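Local atomic coordinates of SxtG (Microseira wollei, PDB entry 6U1R), a protein that probably transfers an amidino group to a precursor in the biosynthesis of the paralytic shellfish toxin saxitoxin. Residues A[121-126]-A[184-189]; A[50-55]-A[153-158]. One frame throughout, in Å; residues are numbered along the deposited sequence.

Interaction 1 of 2, residues A[121-126]-A[184-189]; sequences TPAWQV and QLFDAQ
Trp-124 and the backbone of Gln-184 form the single hydrogen bond between the two segments. The indole NE1 meets Gln-184 O at 2.8 Å with an almost linear N-H...O angle of 175°, and the acceptor lies practically in the ring plane. From the other side, the donor stands in the carbonyl plane, at a C=O...N angle of 154°. Leu-185 O lies 3.4 Å from Trp-124 NE1, but the poor angle rules it out as a second acceptor for that N-H.

The apolar contacts flank this bond. Leu-185 CB lies 3.7 Å from Trp-124 NE1, and Leu-185 CD1 approaches CZ2 of the same indole at 4.1 Å. Farther out, the Ala-123 methyl CB rests against the ring of Phe-186 at 3.6 Å from CE1, approaching it obliquely, while Gln-184 CB lies over one face of that ring, displaced toward its rim. Trp-161 of the second subunit meets Phe-186 edge-to-face and also packs on Ala-123 and Gln-184.

An ST turn precedes the indole. Thr-121 OG1 accepts the backbone N-H of Ala-123 at 3.1 Å and weakly that of Trp-124 at 3.2 Å; the same oxygen sits over one face of the indole, toward the rim. With chi1 at 52°, Trp-124 tucks CG between its backbone N and carbonyl carbon, which carries the ring across to the facing loop. There Leu-185 adopts a left-handed helical backbone conformation, and Glu-211 accepts the backbone N-H groups of both Gln-184 and Leu-185.

The chemistry implies a buried, directional polar link, in which the N-H of Trp-124 is satisfied by a main-chain carbonyl while its ring meets Leu-185, the Arg-154 cation and the edge-to-face Tyr-157, at the subunit interface.

Interaction 2 of 2, residues A[50-55]-A[153-158]; sequences LPALEP and DRNRYF
The amide of Asn-155 carries the methyl of Ala-52 above its plane, offset toward the oxygen: Ala-52 CB is 3.3 Å from OD1 and 4.0 Å from ND2 of Asn-155. Pro-55 CG approaches the other flat group, the Arg-154 guanidinium, obliquely and loosely, 4.4 Å from NH1. Besides its cation-pi contact with Trp-124, that guanidinium turns its NH2 to Leu-185 O and to the carboxylate of Asp-187; its main partners thus lie outside the two segments, and Pro-55 merely brushes it.

No direct hydrogen bond joins the two segments; water does the work. Glu-54 O, the carbonyl oxygen of the cis peptide to Pro-55, accepts from two waters. One of them continues to Asn-155 OD1 at 2.7 Å and the other to Asp-153 OD1, also at 2.7 Å. A third water accepts from Ala-52 N at 3.1 Å and donates only weakly to Asp-153 OD2, an oxygen that also receives Asn-57 ND2.

Asp-153 OD1 is gripped twice, by its water and by the backbone N of Asn-155 at 2.9 Å, which meets it on the anti side, 22° out of the carboxylate plane. Asn-155 keeps CG beside its own backbone N (chi1 -66°), a setting that presents the amide to Ala-52. Its ND2 donates to the backbone carbonyls of Ser-128 and Thr-76. The buried amide is thus bonded at both ends, which fixes its rotation and leaves the oxygen for water. The Asn-155 side chain is about 11 Å from that of Asp-215, a predicted active-site residue.

The bond from Asp-153 OD1 to the backbone two residues on is an Asx turn leading into the short 3-10 segment 154-155. In this amidinotransferase-family enzyme, water bridges join that turn to the cis-proline peptide within 53-57.

Overall arrangement
The centres of the two interactions lie 11 Å apart, on the same side of the chain's centre. Their segments alternate along the sequence, 50-55, 121-126, 153-158 and 184-189, so the two contacts interleave along the chain. Strand 125-126, from interaction 1, packs through Val-126 on Arg-154 and Asn-155 of interaction 2, and Arg-154 reaches over to the 184-189 loop. The 153-158 loop thus lies between helix 53-57 and the loop following strand 176-179. Both contacts also touch the second subunit, with Pro-122 meeting Phe-158 of the other chain, which places this group of loops beside the dimer interface.

Interaction 1 of 2, residues A[121-126]-A[184-189]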
loop_
_atom_site.group_PDB
_atom_site.type_symbol
_atom_site.label_atom_id
_atom_site.label_comp_id
_atom_site.label_asym_id
_atom_site.label_seq_id
_atom_site.Cartn_x
_atom_site.Cartn_y
_atom_site.Cartn_z
ATOM N N THR A 121 -7.555 6.869 12.860
ATOM C CA THR A 121 -6.965 5.554 13.005
ATOM C C THR A 121 -7.033 5.173 14.481
ATOM O O THR A 121 -7.445 5.986 15.329
ATOM C CB THR A 121 -5.505 5.538 12.542
ATOM O OG1 THR A 121 -4.694 6.222 13.513
ATOM C CG2 THR A 121 -5.333 6.233 11.194
ATOM N N PRO A 122 -6.598 3.970 14.840
ATOM C CA PRO A 122 -6.580 3.600 16.264
ATOM C C PRO A 122 -5.667 4.478 17.104
ATOM O O PRO A 122 -5.807 4.494 18.331
ATOM C CB PRO A 122 -6.107 2.136 16.237
ATOM C CG PRO A 122 -6.607 1.628 14.888
ATOM C CD PRO A 122 -6.355 2.816 13.963
ATOM N N ALA A 123 -4.754 5.237 16.484
ATOM C CA ALA A 123 -3.756 6.005 17.215
ATOM C C ALA A 123 -3.897 7.523 17.111
ATOM O O ALA A 123 -3.285 8.232 17.915
ATOM C CB ALA A 123 -2.349 5.627 16.729
ATOM N N TRP A 124 -4.639 8.046 16.135
ATOM C CA TRP A 124 -4.693 9.491 15.923
ATOM C C TRP A 124 -5.907 9.825 15.072
ATOM O O TRP A 124 -6.495 8.955 14.429
ATOM C CB TRP A 124 -3.411 10.036 15.265
ATOM C CG TRP A 124 -2.973 9.323 14.005
ATOM C CD1 TRP A 124 -2.018 8.362 13.913
ATOM C CD2 TRP A 124 -3.450 9.546 12.661
ATOM N NE1 TRP A 124 -1.873 7.956 12.603
ATOM C CE2 TRP A 124 -2.738 8.667 11.815
ATOM C CE3 TRP A 124 -4.406 10.392 12.099
ATOM C CZ2 TRP A 124 -2.950 8.617 10.440
ATOM C CZ3 TRP A 124 -4.628 10.340 10.746
ATOM C CH2 TRP A 124 -3.891 9.458 9.919
ATOM N N GLN A 125 -6.272 11.101 15.075
ATOM C CA GLN A 125 -7.390 11.567 14.272
ATOM C C GLN A 125 -7.072 12.956 13.728
ATOM O O GLN A 125 -6.278 13.702 14.307
ATOM C CB GLN A 125 -8.703 11.596 15.077
ATOM C CG GLN A 125 -8.718 12.586 16.197
ATOM C CD GLN A 125 -10.003 12.497 17.019
ATOM O OE1 GLN A 125 -10.861 13.376 16.958
ATOM N NE2 GLN A 125 -10.141 11.423 17.768
ATOM N N VAL A 126 -7.696 13.290 12.598
ATOM C CA VAL A 126 -7.565 14.618 12.012
ATOM C C VAL A 126 -8.955 15.119 11.634
ATOM O O VAL A 126 -9.910 14.358 11.530
ATOM C CB VAL A 126 -6.627 14.630 10.774
ATOM C CG1 VAL A 126 -5.211 14.224 11.168
ATOM C CG2 VAL A 126 -7.172 13.724 9.682
ATOM N N GLN A 184 1.858 3.881 9.668
ATOM C CA GLN A 184 1.085 4.046 10.894
ATOM C C GLN A 184 0.977 5.513 11.295
ATOM O O GLN A 184 -0.050 5.932 11.846
ATOM C CB GLN A 184 1.733 3.248 12.036
ATOM C CG GLN A 184 1.775 1.745 11.809
ATOM C CD GLN A 184 2.280 0.969 13.020
ATOM O OE1 GLN A 184 3.471 1.007 13.362
ATOM N NE2 GLN A 184 1.376 0.283 13.689
ATOM N N LEU A 185 2.051 6.274 11.071
ATOM C CA LEU A 185 2.129 7.694 11.371
ATOM C C LEU A 185 1.904 7.955 12.862
ATOM O O LEU A 185 1.273 8.940 13.252
ATOM C CB LEU A 185 1.164 8.500 10.497
ATOM C CG LEU A 185 1.349 8.288 8.980
ATOM C CD1 LEU A 185 0.452 9.241 8.154
ATOM C CD2 LEU A 185 2.805 8.470 8.591
ATOM N N PHE A 186 2.476 7.083 13.694
ATOM C CA PHE A 186 2.599 7.365 15.116
ATOM C C PHE A 186 3.441 8.622 15.352
ATOM O O PHE A 186 4.223 9.069 14.501
ATOM C CB PHE A 186 3.263 6.186 15.846
ATOM C CG PHE A 186 2.434 4.926 15.927
ATOM C CD1 PHE A 186 1.127 4.857 15.459
ATOM C CD2 PHE A 186 2.985 3.789 16.503
ATOM C CE1 PHE A 186 0.391 3.679 15.572
ATOM C CE2 PHE A 186 2.250 2.623 16.622
ATOM C CZ PHE A 186 0.957 2.570 16.163
ATOM N N ASP A 187 3.326 9.164 16.569
ATOM C CA ASP A 187 4.167 10.294 16.936
ATOM C C ASP A 187 5.649 10.000 16.719
ATOM O O ASP A 187 6.417 10.919 16.434
ATOM C CB ASP A 187 3.932 10.686 18.399
ATOM C CG ASP A 187 2.634 11.447 18.615
ATOM O OD1 ASP A 187 1.945 11.824 17.639
ATOM O OD2 ASP A 187 2.315 11.691 19.801
ATOM N N ALA A 188 6.068 8.732 16.841
ATOM C CA ALA A 188 7.480 8.383 16.675
ATOM C C ALA A 188 8.033 8.708 15.282
ATOM O O ALA A 188 9.257 8.735 15.110
ATOM C CB ALA A 188 7.699 6.899 16.967
ATOM N N GLN A 189 7.168 8.923 14.288
ATOM C CA GLN A 189 7.591 9.276 12.934
ATOM C C GLN A 189 8.039 10.733 12.819
ATOM O O GLN A 189 8.585 11.120 11.783
ATOM C CB GLN A 189 6.439 8.972 11.956
ATOM C CG GLN A 189 6.759 9.211 10.459
ATOM C CD GLN A 189 7.910 8.366 9.936
ATOM O OE1 GLN A 189 8.330 7.404 10.569
ATOM N NE2 GLN A 189 8.430 8.736 8.754
#

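Interaction 2 of 2, residues A[50-55]-A[153-158]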
loop_
_atom_site.group_PDB
_atom_site.type_symbol
_atom_site.label_atom_id
_atom_site.label_comp_id
_atom_site.label_asym_id
_atom_site.label_seq_id
_atom_site.Cartn_x
_atom_site.Cartn_y
_atom_site.Cartn_z
ATOM N N LEU A 50 -7.543 23.698 3.741
ATOM C CA LEU A 50 -6.207 24.224 3.975
ATOM C C LEU A 50 -5.277 23.143 4.538
ATOM O O LEU A 50 -5.720 22.229 5.248
ATOM C CB LEU A 50 -6.265 25.403 4.949
ATOM C CG LEU A 50 -6.946 26.694 4.498
ATOM C CD1 LEU A 50 -6.929 27.710 5.657
ATOM C CD2 LEU A 50 -6.252 27.260 3.254
ATOM N N PRO A 51 -3.973 23.241 4.250
ATOM C CA PRO A 51 -2.997 22.367 4.904
ATOM C C PRO A 51 -3.069 22.520 6.414
ATOM O O PRO A 51 -3.365 23.599 6.930
ATOM C CB PRO A 51 -1.647 22.877 4.373
ATOM C CG PRO A 51 -1.954 23.700 3.209
ATOM C CD PRO A 51 -3.326 24.262 3.418
ATOM N N ALA A 52 -2.745 21.439 7.114
ATOM C CA ALA A 52 -2.638 21.458 8.565
ATOM C C ALA A 52 -1.233 21.859 8.988
ATOM O O ALA A 52 -0.237 21.419 8.392
ATOM C CB ALA A 52 -2.971 20.086 9.147
ATOM N N LEU A 53 -1.164 22.676 10.037
ATOM C CA LEU A 53 0.105 23.217 10.499
ATOM C C LEU A 53 1.004 22.139 11.089
ATOM O O LEU A 53 2.239 22.209 10.952
ATOM C CB LEU A 53 -0.168 24.314 11.540
ATOM C CG LEU A 53 0.965 25.203 12.014
ATOM C CD1 LEU A 53 1.526 26.033 10.846
ATOM C CD2 LEU A 53 0.446 26.121 13.134
ATOM N N GLU A 54 0.413 21.148 11.747
ATOM C CA GLU A 54 1.182 20.177 12.518
ATOM C C GLU A 54 0.958 18.777 11.990
ATOM O O GLU A 54 -0.105 18.489 11.420
ATOM C CB GLU A 54 0.799 20.227 14.010
ATOM C CG GLU A 54 0.939 21.594 14.671
ATOM C CD GLU A 54 2.303 21.825 15.300
ATOM O OE1 GLU A 54 2.497 22.897 15.922
ATOM O OE2 GLU A 54 3.179 20.938 15.181
ATOM N N PRO A 55 1.965 17.893 12.151
ATOM C CA PRO A 55 3.286 18.183 12.710
ATOM C C PRO A 55 4.346 18.460 11.633
ATOM O O PRO A 55 5.511 18.543 12.024
ATOM C CB PRO A 55 3.619 16.897 13.465
ATOM C CG PRO A 55 3.028 15.836 12.602
ATOM C CD PRO A 55 1.779 16.446 11.969
ATOM N N ASP A 153 2.209 12.836 5.725
ATOM C CA ASP A 153 1.221 13.802 6.199
ATOM C C ASP A 153 -0.102 13.092 6.490
ATOM O O ASP A 153 -0.798 12.627 5.575
ATOM C CB ASP A 153 1.063 14.917 5.170
ATOM C CG ASP A 153 0.241 16.083 5.696
ATOM O OD1 ASP A 153 -0.682 15.831 6.498
ATOM O OD2 ASP A 153 0.521 17.237 5.309
ATOM N N ARG A 154 -0.437 12.995 7.785
ATOM C CA ARG A 154 -1.667 12.348 8.223
ATOM C C ARG A 154 -2.900 12.857 7.488
ATOM O O ARG A 154 -3.801 12.080 7.188
ATOM C CB ARG A 154 -1.849 12.559 9.731
ATOM C CG ARG A 154 -0.860 11.807 10.598
ATOM C CD ARG A 154 -0.926 12.350 12.018
ATOM N NE ARG A 154 -0.155 11.540 12.957
ATOM C CZ ARG A 154 0.266 11.972 14.142
ATOM N NH1 ARG A 154 -0.002 13.227 14.536
ATOM N NH2 ARG A 154 0.942 11.151 14.940
ATOM N N ASN A 155 -2.987 14.162 7.223
ATOM C CA ASN A 155 -4.190 14.670 6.570
ATOM C C ASN A 155 -4.334 14.174 5.139
ATOM O O ASN A 155 -5.415 14.307 4.557
ATOM C CB ASN A 155 -4.195 16.190 6.592
ATOM C CG ASN A 155 -4.312 16.744 7.987
ATOM O OD1 ASN A 155 -3.317 16.862 8.689
ATOM N ND2 ASN A 155 -5.543 17.064 8.413
ATOM N N ARG A 156 -3.272 13.629 4.551
ATOM C CA ARG A 156 -3.305 13.139 3.177
ATOM C C ARG A 156 -3.460 11.620 3.087
ATOM O O ARG A 156 -3.319 11.057 2.005
ATOM C CB ARG A 156 -2.035 13.618 2.447
ATOM C CG ARG A 156 -1.767 15.111 2.649
ATOM C CD ARG A 156 -0.638 15.628 1.772
ATOM N NE ARG A 156 -1.032 15.747 0.369
ATOM C CZ ARG A 156 -0.276 16.298 -0.573
ATOM N NH1 ARG A 156 0.914 16.784 -0.266
ATOM N NH2 ARG A 156 -0.734 16.390 -1.818
ATOM N N TYR A 157 -3.832 10.962 4.193
ATOM C CA TYR A 157 -3.899 9.501 4.275
ATOM C C TYR A 157 -4.816 8.892 3.222
ATOM O O TYR A 157 -4.594 7.754 2.783
ATOM C CB TYR A 157 -4.431 9.113 5.650
ATOM C CG TYR A 157 -3.869 7.859 6.298
ATOM C CD1 TYR A 157 -2.509 7.702 6.504
ATOM C CD2 TYR A 157 -4.721 6.885 6.788
ATOM C CE1 TYR A 157 -2.018 6.585 7.156
ATOM C CE2 TYR A 157 -4.255 5.782 7.435
ATOM C CZ TYR A 157 -2.902 5.635 7.634
ATOM O OH TYR A 157 -2.481 4.499 8.296
ATOM N N PHE A 158 -5.884 9.594 2.857
ATOM C CA PHE A 158 -6.883 9.086 1.926
ATOM C C PHE A 158 -6.929 9.903 0.644
ATOM O O PHE A 158 -7.944 9.905 -0.066
ATOM C CB PHE A 158 -8.257 9.050 2.601
ATOM C CG PHE A 158 -8.339 8.045 3.708
ATOM C CD1 PHE A 158 -8.324 6.695 3.417
ATOM C CD2 PHE A 158 -8.385 8.440 5.041
ATOM C CE1 PHE A 158 -8.375 5.742 4.412
ATOM C CE2 PHE A 158 -8.424 7.477 6.051
ATOM C CZ PHE A 158 -8.420 6.136 5.734
HETATM O O HOH W 1 -2.426 19.076 5.131
HETATM O O HOH W 2 0.230 16.646 8.925
HETATM O O HOH W 3 -2.437 16.875 11.192
#